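Sn-glycerol-3-phosphate ABC transporter substrate-binding protein UspB (Mycobacterium tuberculosis, PDB 4MFI) probably serves as the substrate-binding component of an ABC transporter that takes up glycerophosphocholine. Local coordinates at residues 225-230 with 386-391; 212-215 with 220-223; 397-402 with 411-416; 135-140 with 378-383; 81-86 with 102-107. One frame throughout, in Å; residues are numbered along the deposited sequence.

Contact 1 of 5, residues 225-230 with 386-391; sequences WTLTLT and VFLPGG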
# COMPACT_ATOMS: atom_id res chain seq x y z
N TRP A 225 -10.10 5.25 16.18
CA TRP A 225 -11.23 4.32 16.21
C TRP A 225 -12.60 4.97 15.97
O TRP A 225 -13.62 4.28 15.95
CB TRP A 225 -11.28 3.57 17.54
CG TRP A 225 -10.08 2.72 17.77
CD1 TRP A 225 -9.16 2.86 18.78
CD2 TRP A 225 -9.66 1.59 16.99
NE1 TRP A 225 -8.20 1.89 18.67
CE2 TRP A 225 -8.48 1.10 17.58
CE3 TRP A 225 -10.15 0.97 15.84
CZ2 TRP A 225 -7.79 -0.00 17.06
CZ3 TRP A 225 -9.48 -0.13 15.33
CH2 TRP A 225 -8.30 -0.60 15.94
N THR A 226 -12.61 6.28 15.79
CA THR A 226 -13.85 7.02 15.63
C THR A 226 -14.17 7.19 14.15
O THR A 226 -13.43 7.83 13.40
CB THR A 226 -13.74 8.38 16.35
OG1 THR A 226 -13.54 8.14 17.75
CG2 THR A 226 -15.00 9.22 16.15
N LEU A 227 -15.26 6.57 13.71
CA LEU A 227 -15.64 6.61 12.30
C LEU A 227 -16.09 8.01 11.90
O LEU A 227 -16.77 8.71 12.67
CB LEU A 227 -16.71 5.57 12.01
CG LEU A 227 -16.31 4.12 12.33
CD1 LEU A 227 -17.47 3.18 12.08
CD2 LEU A 227 -15.11 3.69 11.52
N THR A 228 -15.67 8.44 10.71
CA THR A 228 -15.90 9.82 10.28
C THR A 228 -16.41 9.88 8.83
O THR A 228 -16.27 10.91 8.17
CB THR A 228 -14.63 10.70 10.44
OG1 THR A 228 -13.52 10.11 9.76
CG2 THR A 228 -14.27 10.87 11.90
N LEU A 229 -16.99 8.79 8.35
CA LEU A 229 -17.55 8.76 7.01
C LEU A 229 -18.69 9.76 6.84
O LEU A 229 -18.93 10.26 5.73
CB LEU A 229 -18.05 7.36 6.66
CG LEU A 229 -16.97 6.33 6.34
CD1 LEU A 229 -17.54 4.94 6.40
CD2 LEU A 229 -16.39 6.59 4.95
N THR A 230 -19.41 10.06 7.92
CA THR A 230 -20.56 10.95 7.80
C THR A 230 -20.24 12.40 8.17
O THR A 230 -21.14 13.25 8.21
CB THR A 230 -21.73 10.46 8.67
OG1 THR A 230 -21.29 10.33 10.03
CG2 THR A 230 -22.24 9.11 8.16
N VAL A 386 -7.78 -0.49 7.45
CA VAL A 386 -6.76 -1.52 7.71
C VAL A 386 -6.88 -2.33 8.99
O VAL A 386 -6.32 -3.42 9.07
CB VAL A 386 -5.32 -0.95 7.62
CG1 VAL A 386 -4.97 -0.57 6.17
CG2 VAL A 386 -5.13 0.24 8.59
N PHE A 387 -7.60 -1.81 9.99
CA PHE A 387 -7.72 -2.51 11.28
C PHE A 387 -9.12 -3.07 11.53
O PHE A 387 -9.31 -3.90 12.41
CB PHE A 387 -7.39 -1.57 12.45
CG PHE A 387 -5.95 -1.12 12.52
CD1 PHE A 387 -4.97 -1.67 11.70
CD2 PHE A 387 -5.58 -0.14 13.43
CE1 PHE A 387 -3.64 -1.24 11.78
CE2 PHE A 387 -4.26 0.28 13.53
CZ PHE A 387 -3.29 -0.27 12.70
N LEU A 388 -10.09 -2.58 10.78
CA LEU A 388 -11.49 -2.95 10.97
C LEU A 388 -11.79 -4.05 9.95
O LEU A 388 -11.62 -3.84 8.75
CB LEU A 388 -12.36 -1.72 10.73
CG LEU A 388 -13.84 -1.73 11.15
CD1 LEU A 388 -14.36 -0.30 11.19
CD2 LEU A 388 -14.69 -2.59 10.21
N PRO A 389 -12.23 -5.23 10.42
CA PRO A 389 -12.42 -6.38 9.54
C PRO A 389 -13.30 -6.08 8.34
O PRO A 389 -14.42 -5.60 8.50
CB PRO A 389 -13.11 -7.41 10.45
CG PRO A 389 -12.62 -7.08 11.81
CD PRO A 389 -12.51 -5.56 11.83
N GLY A 390 -12.76 -6.34 7.15
CA GLY A 390 -13.45 -6.06 5.90
C GLY A 390 -13.68 -4.60 5.53
O GLY A 390 -14.36 -4.32 4.55
N GLY A 391 -13.11 -3.67 6.30
CA GLY A 391 -13.38 -2.26 6.06
C GLY A 391 -13.00 -1.81 4.66
O GLY A 391 -13.71 -1.02 4.02

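Contact 2 of 5, residues 212-215 with 220-223; sequences GPNW and AYSD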
# COMPACT_ATOMS: atom_id res chain seq x y z
N GLY A 212 -6.50 9.11 -0.49
CA GLY A 212 -5.73 10.31 -0.73
C GLY A 212 -6.58 11.55 -0.95
O GLY A 212 -6.44 12.53 -0.21
N PRO A 213 -7.44 11.55 -1.98
CA PRO A 213 -8.29 12.72 -2.18
C PRO A 213 -9.17 13.01 -0.98
O PRO A 213 -9.38 14.18 -0.67
CB PRO A 213 -9.13 12.36 -3.42
CG PRO A 213 -8.84 10.95 -3.72
CD PRO A 213 -7.49 10.64 -3.15
N ASN A 214 -9.66 11.98 -0.30
CA ASN A 214 -10.43 12.20 0.91
C ASN A 214 -9.62 13.03 1.92
O ASN A 214 -10.07 14.09 2.37
CB ASN A 214 -10.85 10.84 1.49
CG ASN A 214 -11.95 10.93 2.51
OD1 ASN A 214 -12.72 11.90 2.57
ND2 ASN A 214 -12.06 9.89 3.33
N TRP A 215 -8.42 12.58 2.24
CA TRP A 215 -7.53 13.33 3.13
C TRP A 215 -7.24 14.74 2.61
O TRP A 215 -7.18 15.69 3.40
CB TRP A 215 -6.21 12.59 3.29
CG TRP A 215 -6.27 11.32 4.10
CD1 TRP A 215 -7.18 10.99 5.07
CD2 TRP A 215 -5.37 10.22 4.00
NE1 TRP A 215 -6.89 9.75 5.58
CE2 TRP A 215 -5.78 9.26 4.94
CE3 TRP A 215 -4.25 9.95 3.20
CZ2 TRP A 215 -5.11 8.05 5.10
CZ3 TRP A 215 -3.59 8.75 3.36
CH2 TRP A 215 -4.01 7.82 4.31
N ALA A 220 -11.84 11.78 6.14
CA ALA A 220 -11.18 10.53 6.51
C ALA A 220 -12.26 9.49 6.69
O ALA A 220 -13.41 9.82 6.96
CB ALA A 220 -10.40 10.70 7.80
N TYR A 221 -11.89 8.22 6.54
CA TYR A 221 -12.84 7.15 6.89
C TYR A 221 -13.01 7.08 8.40
O TYR A 221 -14.09 6.74 8.90
CB TYR A 221 -12.32 5.80 6.40
CG TYR A 221 -12.04 5.70 4.92
CD1 TYR A 221 -12.82 6.38 3.98
CD2 TYR A 221 -11.00 4.90 4.45
CE1 TYR A 221 -12.56 6.27 2.62
CE2 TYR A 221 -10.73 4.79 3.10
CZ TYR A 221 -11.52 5.47 2.18
OH TYR A 221 -11.27 5.37 0.83
N SER A 222 -11.93 7.38 9.12
CA SER A 222 -11.94 7.35 10.57
C SER A 222 -10.79 8.20 11.09
O SER A 222 -9.83 8.48 10.37
CB SER A 222 -11.81 5.91 11.10
OG SER A 222 -10.62 5.28 10.64
N ASP A 223 -10.94 8.64 12.34
CA ASP A 223 -9.90 9.32 13.09
C ASP A 223 -9.63 8.39 14.26
O ASP A 223 -10.42 8.31 15.21
CB ASP A 223 -10.42 10.67 13.58
CG ASP A 223 -9.36 11.50 14.28
OD1 ASP A 223 -8.21 11.04 14.39
OD2 ASP A 223 -9.70 12.62 14.72

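Contact 3 of 5, residues 397-402 with 411-416; sequences AGLESI and KTFTNI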
# COMPACT_ATOMS: atom_id res chain seq x y z
N ALA A 397 -16.97 -1.23 -1.77
CA ALA A 397 -18.26 -1.54 -2.38
C ALA A 397 -19.16 -0.32 -2.41
O ALA A 397 -19.87 -0.09 -3.38
CB ALA A 397 -18.94 -2.69 -1.64
N GLY A 398 -19.11 0.49 -1.35
CA GLY A 398 -19.90 1.71 -1.31
C GLY A 398 -19.45 2.73 -2.34
O GLY A 398 -20.27 3.32 -3.04
N LEU A 399 -18.14 2.93 -2.44
CA LEU A 399 -17.60 3.83 -3.46
C LEU A 399 -17.93 3.34 -4.86
O LEU A 399 -18.23 4.14 -5.76
CB LEU A 399 -16.10 4.00 -3.27
CG LEU A 399 -15.71 4.80 -2.02
CD1 LEU A 399 -14.24 4.59 -1.68
CD2 LEU A 399 -16.03 6.28 -2.22
N GLU A 400 -17.90 2.02 -5.07
CA GLU A 400 -18.22 1.49 -6.39
C GLU A 400 -19.70 1.69 -6.72
O GLU A 400 -20.05 1.94 -7.87
CB GLU A 400 -17.82 0.02 -6.52
CG GLU A 400 -17.79 -0.45 -7.97
CD GLU A 400 -17.51 -1.94 -8.09
OE1 GLU A 400 -18.39 -2.74 -7.71
OE2 GLU A 400 -16.42 -2.30 -8.58
N SER A 401 -20.56 1.60 -5.71
CA SER A 401 -22.00 1.84 -5.89
C SER A 401 -22.27 3.30 -6.26
O SER A 401 -23.09 3.59 -7.13
CB SER A 401 -22.75 1.47 -4.62
OG SER A 401 -24.15 1.68 -4.76
N ILE A 402 -21.58 4.21 -5.58
CA ILE A 402 -21.66 5.63 -5.91
C ILE A 402 -21.18 5.85 -7.34
O ILE A 402 -21.82 6.55 -8.13
CB ILE A 402 -20.83 6.48 -4.91
CG1 ILE A 402 -21.48 6.43 -3.52
CG2 ILE A 402 -20.70 7.92 -5.38
CD1 ILE A 402 -20.53 6.85 -2.40
N LYS A 411 -26.40 8.87 1.88
CA LYS A 411 -27.08 7.62 2.18
C LYS A 411 -26.08 6.46 2.24
O LYS A 411 -26.11 5.63 3.16
CB LYS A 411 -28.17 7.34 1.15
CG LYS A 411 -28.88 6.01 1.35
CD LYS A 411 -29.75 5.69 0.15
CE LYS A 411 -30.27 4.26 0.21
NZ LYS A 411 -31.27 4.09 1.30
N THR A 412 -25.18 6.41 1.27
CA THR A 412 -24.23 5.31 1.18
C THR A 412 -23.25 5.32 2.35
O THR A 412 -23.07 4.30 3.03
CB THR A 412 -23.47 5.34 -0.16
OG1 THR A 412 -24.41 5.24 -1.23
CG2 THR A 412 -22.47 4.20 -0.25
N PHE A 413 -22.64 6.48 2.60
CA PHE A 413 -21.68 6.61 3.70
C PHE A 413 -22.33 6.38 5.07
O PHE A 413 -21.70 5.81 5.96
CB PHE A 413 -20.98 7.97 3.67
CG PHE A 413 -19.90 8.10 2.61
CD1 PHE A 413 -19.71 7.10 1.65
CD2 PHE A 413 -19.06 9.20 2.59
CE1 PHE A 413 -18.70 7.23 0.69
CE2 PHE A 413 -18.06 9.33 1.64
CZ PHE A 413 -17.88 8.34 0.68
N THR A 414 -23.58 6.80 5.23
CA THR A 414 -24.29 6.59 6.49
C THR A 414 -24.55 5.10 6.75
O THR A 414 -24.32 4.62 7.86
CB THR A 414 -25.62 7.38 6.52
OG1 THR A 414 -25.33 8.78 6.38
CG2 THR A 414 -26.37 7.14 7.82
N ASN A 415 -25.02 4.39 5.73
CA ASN A 415 -25.25 2.94 5.83
C ASN A 415 -23.96 2.21 6.13
O ASN A 415 -23.91 1.33 6.98
CB ASN A 415 -25.89 2.38 4.54
CG ASN A 415 -25.86 0.83 4.47
OD1 ASN A 415 -26.74 0.16 5.02
ND2 ASN A 415 -24.86 0.26 3.77
N ILE A 416 -22.91 2.58 5.40
CA ILE A 416 -21.62 1.93 5.60
C ILE A 416 -21.09 2.18 7.00
O ILE A 416 -20.61 1.26 7.66
CB ILE A 416 -20.61 2.37 4.55
CG1 ILE A 416 -20.98 1.74 3.20
CG2 ILE A 416 -19.20 1.98 4.95
CD1 ILE A 416 -20.20 2.31 2.07
O HOH W 1 -25.06 2.41 -2.23

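Contact 4 of 5, residues 135-140 with 378-383; sequences LLADYE and TRTQDY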
# COMPACT_ATOMS: atom_id res chain seq x y z
N LEU A 135 6.54 4.01 6.44
CA LEU A 135 6.55 2.57 6.16
C LEU A 135 6.77 1.76 7.43
O LEU A 135 6.23 0.66 7.56
CB LEU A 135 7.59 2.21 5.10
CG LEU A 135 7.35 2.82 3.71
CD1 LEU A 135 8.42 2.33 2.73
CD2 LEU A 135 5.95 2.50 3.19
N LEU A 136 7.56 2.27 8.37
CA LEU A 136 7.71 1.61 9.66
C LEU A 136 6.52 1.91 10.58
O LEU A 136 6.05 1.02 11.31
CB LEU A 136 9.03 2.01 10.32
CG LEU A 136 9.32 1.30 11.64
CD1 LEU A 136 9.36 -0.21 11.44
CD2 LEU A 136 10.62 1.79 12.22
N ALA A 137 6.03 3.15 10.54
CA ALA A 137 4.87 3.56 11.35
C ALA A 137 3.61 2.78 10.99
O ALA A 137 2.69 2.67 11.80
CB ALA A 137 4.63 5.05 11.22
N ASP A 138 3.56 2.26 9.76
CA ASP A 138 2.43 1.44 9.31
C ASP A 138 2.16 0.26 10.23
O ASP A 138 1.02 -0.24 10.29
CB ASP A 138 2.70 0.88 7.91
CG ASP A 138 2.57 1.91 6.81
OD1 ASP A 138 1.76 2.86 6.93
OD2 ASP A 138 3.29 1.76 5.81
N TYR A 139 3.19 -0.21 10.94
CA TYR A 139 3.05 -1.41 11.78
C TYR A 139 3.05 -1.10 13.27
O TYR A 139 3.24 -2.00 14.09
CB TYR A 139 4.14 -2.44 11.46
CG TYR A 139 4.22 -2.71 9.98
CD1 TYR A 139 3.24 -3.45 9.33
CD2 TYR A 139 5.27 -2.21 9.21
CE1 TYR A 139 3.30 -3.68 7.96
CE2 TYR A 139 5.35 -2.44 7.86
CZ TYR A 139 4.36 -3.18 7.23
OH TYR A 139 4.45 -3.40 5.88
N GLU A 140 2.86 0.17 13.60
CA GLU A 140 2.86 0.60 14.99
C GLU A 140 1.45 0.61 15.54
O GLU A 140 0.51 1.07 14.89
CB GLU A 140 3.50 1.98 15.12
CG GLU A 140 3.63 2.48 16.55
CD GLU A 140 2.57 3.51 16.92
OE1 GLU A 140 2.19 3.59 18.11
OE2 GLU A 140 2.11 4.24 16.01
N THR A 378 3.91 10.72 2.61
CA THR A 378 2.85 9.74 2.75
C THR A 378 2.33 9.72 4.19
O THR A 378 2.97 10.25 5.10
CB THR A 378 3.30 8.33 2.31
OG1 THR A 378 4.50 7.97 3.00
CG2 THR A 378 3.55 8.29 0.81
N ARG A 379 1.18 9.08 4.37
CA ARG A 379 0.46 9.08 5.64
C ARG A 379 -0.01 7.65 5.89
O ARG A 379 -0.40 6.95 4.94
CB ARG A 379 -0.75 10.05 5.52
CG ARG A 379 -1.81 10.00 6.63
CD ARG A 379 -2.81 11.17 6.50
NE ARG A 379 -3.99 10.99 7.34
CZ ARG A 379 -4.96 11.89 7.51
NH1 ARG A 379 -4.88 13.08 6.92
NH2 ARG A 379 -5.99 11.61 8.29
N THR A 380 0.03 7.21 7.15
CA THR A 380 -0.51 5.89 7.50
C THR A 380 -2.02 5.84 7.27
O THR A 380 -2.72 6.86 7.32
CB THR A 380 -0.17 5.50 8.95
OG1 THR A 380 -0.68 6.50 9.83
CG2 THR A 380 1.35 5.37 9.15
N GLN A 381 -2.51 4.65 6.97
CA GLN A 381 -3.90 4.49 6.54
C GLN A 381 -4.92 4.62 7.67
O GLN A 381 -4.61 4.40 8.84
CB GLN A 381 -4.08 3.15 5.85
CG GLN A 381 -3.28 3.00 4.58
CD GLN A 381 -3.69 1.77 3.81
OE1 GLN A 381 -4.81 1.70 3.30
NE2 GLN A 381 -2.80 0.77 3.74
N ASP A 382 -6.15 4.96 7.30
CA ASP A 382 -7.23 5.06 8.27
C ASP A 382 -7.52 3.70 8.90
O ASP A 382 -7.53 2.67 8.20
CB ASP A 382 -8.50 5.60 7.61
CG ASP A 382 -8.38 7.04 7.17
OD1 ASP A 382 -7.49 7.78 7.66
OD2 ASP A 382 -9.22 7.44 6.34
N TYR A 383 -7.76 3.68 10.21
CA TYR A 383 -8.03 2.43 10.92
C TYR A 383 -9.23 1.71 10.31
O TYR A 383 -9.26 0.47 10.26
CB TYR A 383 -8.30 2.66 12.41
CG TYR A 383 -7.14 3.08 13.28
CD1 TYR A 383 -5.95 3.60 12.76
CD2 TYR A 383 -7.25 3.00 14.66
CE1 TYR A 383 -4.91 3.99 13.60
CE2 TYR A 383 -6.23 3.38 15.50
CZ TYR A 383 -5.06 3.88 14.98
OH TYR A 383 -4.05 4.27 15.84
O HOH W 2 -0.79 2.34 7.20
O HOH W 3 -1.58 2.63 14.86

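Contact 5 of 5, residues 81-86 with 102-107; sequences VAQKFN and DRWWFH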
# COMPACT_ATOMS: atom_id res chain seq x y z
N VAL A 81 -1.53 -16.48 2.15
CA VAL A 81 -0.51 -16.59 3.19
C VAL A 81 -1.17 -16.48 4.56
O VAL A 81 -0.84 -17.24 5.47
CB VAL A 81 0.58 -15.53 3.04
CG1 VAL A 81 1.57 -15.61 4.19
CG2 VAL A 81 1.30 -15.70 1.71
N ALA A 82 -2.10 -15.54 4.69
CA ALA A 82 -2.78 -15.33 5.96
C ALA A 82 -3.54 -16.58 6.41
O ALA A 82 -3.49 -16.94 7.59
CB ALA A 82 -3.70 -14.13 5.88
N GLN A 83 -4.25 -17.24 5.49
CA GLN A 83 -4.98 -18.46 5.86
C GLN A 83 -4.04 -19.60 6.23
O GLN A 83 -4.32 -20.37 7.16
CB GLN A 83 -5.94 -18.90 4.75
CG GLN A 83 -7.04 -17.89 4.44
CD GLN A 83 -7.86 -17.48 5.66
OE1 GLN A 83 -7.93 -18.19 6.66
NE2 GLN A 83 -8.51 -16.33 5.56
N LYS A 84 -2.92 -19.72 5.52
CA LYS A 84 -1.96 -20.76 5.84
C LYS A 84 -1.38 -20.52 7.23
O LYS A 84 -1.25 -21.46 8.03
CB LYS A 84 -0.86 -20.82 4.78
CG LYS A 84 0.05 -22.03 4.89
CD LYS A 84 1.21 -21.93 3.90
CE LYS A 84 2.19 -23.07 4.04
NZ LYS A 84 1.58 -24.38 3.69
N PHE A 85 -1.08 -19.26 7.53
CA PHE A 85 -0.60 -18.89 8.86
C PHE A 85 -1.65 -19.20 9.93
O PHE A 85 -1.34 -19.80 10.95
CB PHE A 85 -0.21 -17.41 8.88
CG PHE A 85 0.38 -16.94 10.19
CD1 PHE A 85 1.35 -17.69 10.85
CD2 PHE A 85 -0.01 -15.72 10.74
CE1 PHE A 85 1.90 -17.24 12.05
CE2 PHE A 85 0.53 -15.27 11.93
CZ PHE A 85 1.49 -16.03 12.59
N ASN A 86 -2.89 -18.79 9.68
CA ASN A 86 -3.97 -19.06 10.63
C ASN A 86 -4.06 -20.54 10.99
O ASN A 86 -4.18 -20.90 12.17
CB ASN A 86 -5.30 -18.58 10.05
CG ASN A 86 -6.38 -18.50 11.10
OD1 ASN A 86 -6.18 -17.91 12.17
ND2 ASN A 86 -7.52 -19.12 10.83
N ASP A 102 -1.22 -5.11 4.66
CA ASP A 102 -1.65 -3.94 5.41
C ASP A 102 -2.90 -4.13 6.27
O ASP A 102 -3.14 -3.35 7.18
CB ASP A 102 -1.80 -2.71 4.49
CG ASP A 102 -2.79 -2.91 3.35
OD1 ASP A 102 -3.13 -4.06 3.00
OD2 ASP A 102 -3.21 -1.89 2.75
N ARG A 103 -3.67 -5.18 5.99
CA ARG A 103 -4.90 -5.47 6.73
C ARG A 103 -4.70 -6.65 7.66
O ARG A 103 -5.20 -6.67 8.78
CB ARG A 103 -6.05 -5.77 5.76
CG ARG A 103 -6.29 -4.68 4.72
CD ARG A 103 -6.98 -5.24 3.48
NE ARG A 103 -6.29 -6.42 2.98
CZ ARG A 103 -6.88 -7.46 2.40
NH1 ARG A 103 -8.20 -7.46 2.19
NH2 ARG A 103 -6.15 -8.50 2.01
N TRP A 104 -3.97 -7.65 7.19
CA TRP A 104 -3.83 -8.87 7.97
C TRP A 104 -2.91 -8.75 9.17
O TRP A 104 -3.10 -9.45 10.16
CB TRP A 104 -3.38 -10.02 7.07
CG TRP A 104 -4.47 -10.64 6.24
CD1 TRP A 104 -4.64 -10.52 4.88
CD2 TRP A 104 -5.53 -11.48 6.70
NE1 TRP A 104 -5.74 -11.24 4.48
CE2 TRP A 104 -6.30 -11.84 5.58
CE3 TRP A 104 -5.90 -11.97 7.96
CZ2 TRP A 104 -7.42 -12.66 5.67
CZ3 TRP A 104 -7.01 -12.79 8.05
CH2 TRP A 104 -7.76 -13.12 6.92
N TRP A 105 -1.90 -7.88 9.11
CA TRP A 105 -0.96 -7.84 10.24
C TRP A 105 -1.67 -7.48 11.55
O TRP A 105 -1.40 -8.10 12.58
CB TRP A 105 0.26 -6.94 9.96
CG TRP A 105 0.02 -5.47 10.18
CD1 TRP A 105 -0.21 -4.53 9.22
CD2 TRP A 105 0.02 -4.77 11.43
NE1 TRP A 105 -0.36 -3.29 9.79
CE2 TRP A 105 -0.22 -3.41 11.15
CE3 TRP A 105 0.21 -5.16 12.77
CZ2 TRP A 105 -0.30 -2.44 12.15
CZ3 TRP A 105 0.13 -4.19 13.77
CH2 TRP A 105 -0.12 -2.85 13.45
N PHE A 106 -2.59 -6.52 11.51
CA PHE A 106 -3.26 -6.10 12.74
C PHE A 106 -4.20 -7.19 13.23
O PHE A 106 -4.33 -7.40 14.44
CB PHE A 106 -4.02 -4.78 12.57
CG PHE A 106 -4.70 -4.31 13.83
CD1 PHE A 106 -3.99 -3.63 14.81
CD2 PHE A 106 -6.05 -4.56 14.04
CE1 PHE A 106 -4.61 -3.20 15.97
CE2 PHE A 106 -6.68 -4.13 15.20
CZ PHE A 106 -5.96 -3.45 16.17
N HIS A 107 -4.88 -7.87 12.31
CA HIS A 107 -5.72 -8.99 12.68
C HIS A 107 -4.96 -9.98 13.56
O HIS A 107 -5.44 -10.42 14.61
CB HIS A 107 -6.25 -9.70 11.44
CG HIS A 107 -6.91 -11.00 11.75
ND1 HIS A 107 -8.21 -11.09 12.20
CD2 HIS A 107 -6.44 -12.27 11.70
CE1 HIS A 107 -8.51 -12.36 12.40
NE2 HIS A 107 -7.45 -13.09 12.11
O HOH W 4 -6.96 -15.71 13.13

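Contact 1 of 5, residues 225-230 with 386-391
A tight beta hairpin, strand 222-223 paired antiparallel with strand 226-227, rests against the loop joining helix 383-386 to helix 391-405 through two side-chain pairs, Trp225 with Phe387 and Leu227 with Leu388. The far end of the indole does the touching in the first: Trp225 CH2 comes 3.7 Å from Phe387 CD2, and Trp225 CZ3 lies 3.8 Å from Phe387 CB, so CB of the phenylalanine is touched as well as its ring. The six-membered ring of Trp225 and the ring of Phe387 have centroids 5.9 Å apart and planes at 43°, an oblique pairing that is neither a stack nor an edge-to-face contact. Two residues on, within the strand, Leu227 CD2 meets Leu388 CD1 at 4.1 Å, the two side chains crossing at about a right angle. Leu388 reaches across because its CG stands anti to the backbone N (chi1 -167°). The same residue starts a type II beta turn closed by Gly391 N to Leu388 O at 2.9 Å, and Gly390, with positive phi, takes the N-cap position of the next helix. Phe106 stacks on Phe387, and Tyr383 meets Trp225 edge-to-face, which widens the pair into an aromatic cluster. No hydrogen bond crosses between the two segments, and the contact is therefore held by apolar and aromatic dispersion contacts alone, most of it away from solvent.

Contact 2 of 5, residues 212-215 with 220-223
The indole of Trp215 and the phenol ring of Tyr221 bracket this contact, with the amide of Asn214 and the small side chain of Ala220 between them. Ala220 CB sits at the edge of the Trp215 ring, near its plane, and comes 4.2 Å from Trp215 CD1; Arg379 makes a cation-pi contact with the same indole. Against Tyr221 comes the amide, Asn214 ND2 lying 3.6 Å from Tyr221 CD1 and 3.7 Å from Tyr221 CE1. The Asn214 side chain leans out from the helix with CG anti to the backbone N (chi1 -165°), and this lays its amide along the backbone of Ala220. There Asn214 ND2 is 3.4 Å from Ala220 CA, a van der Waals approach. The equally close pair Asn214 ND2 and Ala220 N brings two donors together and is not a hydrogen bond. With no hydrogen bond linking the segments directly, their polar connection is made by a third party: the carboxylate of Asp382 accepts from Trp215 NE1 through OD1 and from Tyr221 N through OD2, thereby fixing the indole and the start of the hairpin relative to each other. Tyr221 OH, at the far end of its ring, is hydrogen-bonded to Ser207 O. The whole is a short helix-to-strand connection, in which the chain leaves helix 211-216, turns back within a few residues and enters the hairpin of strands 222-223 and 226-227.

Contact 3 of 5, residues 397-402 with 411-416
Ile402 and Phe413 meet at about a right angle, Ile402 CD1 coming 3.6 Å from Phe413 CE1 on an oblique line to the ring. Leu399 reaches the same ring from another direction: its CD2 lies at the edge, near the ring plane, 4.0 Å from Phe413 CZ. The branches of Thr412 divide their work. Its CG2, anti to the backbone N, packs 3.7 Å from Gly398 O, while OG1 is hydrogen-bonded to Asp408 O in the preceding turn. A water donates to Thr412 OG1 at 3.1 Å and hydrogen-bonds Ser401 OG at 2.8 Å, a polar bridge between the segments. These side chains fill the seam of a helical hairpin: helices 391-405 and 409-427 run antiparallel, and segments 397-402 and 411-416 make 164° between their N-to-C directions, with axes 9.8 Å apart at closest approach. At Gly398 the absence of a side chain makes room for the tip of Ile416, whose CD1 presses to 3.4 Å from Gly398 CA, the glycine backbone lying directly under that methyl. The CA atoms of Gly398 and Thr412 are the nearest across the pair, at 6.2 Å. Helix 232-245 lies against the same seam, with Tyr241 and Arg242 touching Ile402 and Thr234 touching Phe413.

Contact 4 of 5, residues 135-140 with 378-383
The two backbones come nearest at Asp138 and Thr380, CA to CA 5.6 Å, where the type I beta turn from Ala137 to Glu140 faces an extended loop. Thr380 does the direct touching with its methyl: CG2 lies 3.4 Å from Asp138 OD1 and 3.9 Å from Ala137 CB. The rotation of Thr380 (chi1 57°) puts CG2 beside the backbone N, where it meets Asp138 OD1, the two side chains running antiparallel past one another. Polar links between the segments run through water. One water donates to Asp138 OD1 at 2.6 Å and accepts from Gln381 N at 2.9 Å, so the carboxylate reaches the loop backbone indirectly. A second water donates to Glu140 O at 2.6 Å and bonds Tyr383 OH at 3.1 Å. The other carboxylate oxygen, Asp138 OD2, forms a salt bridge with Arg152 and a hydrogen bond with Thr304, which hold the group's rotation and probably stabilise its negative charge. The contact thus lies between helix 133-137, with strand 144-160 behind it, and the loop that runs from helix 366-374 into helix 383-386.

Contact 5 of 5, residues 81-86 with 102-107
Asp79 OD1 is gripped twice from segment 102-107, by a hydrogen bond from Trp104 NE1 and a salt bridge from Arg103 NH2, and the indole held in this way lies on Ala82. The methyl sits squarely over one face: Ala82 CB is 3.4 Å from the centroid of the Trp104 five-membered ring, 15° off the normal, a CH-pi contact whose closest atom pair is Ala82 CB to Trp104 CD2 at 3.3 Å. Gln83 bends at chi2 (-55°) to bring its amide to the outer end of the indole, NE2 lying 3.6 Å from Trp104 CH2, with amide and ring planes close to perpendicular. His107 CD2 meets the indole at an edge, in its plane. Farther along, a water joins the helices, donating to Asn86 OD1 and bonding His107 NE2 at 2.9 Å. No direct hydrogen bond spans the two segments. Helix 78-88 connects strand 69-73 to strand 97-101 in sequence, and these strands run parallel on either side of strand 39-43. It is thus the crossover of a beta-alpha-beta unit, as in the alpha/beta lobes of periplasmic-type binding proteins, and here it packs on helix 104-110.

Along the chain contact 5 closes first; contact 4, with 237 residues between its segments, encloses contact 2, alternates with contact 1, and is followed by contact 3. Contacts 1 and 2 share the hairpin of strands 222-223 and 226-227, their centres 10 Å apart, and contact 3 touches both. Contact 4 meets contact 2 through Asp382 and contact 5 through the Gln381 NE2 to Asp102 OD2 hydrogen bond, although its centre is 17 Å from that of contact 5. Contacts 3 and 5 lie farthest apart, 26 Å between centres. The 378-391 region thus runs between the helices of contact 5 and the hairpin, connecting distant parts of this two-lobed type of fold.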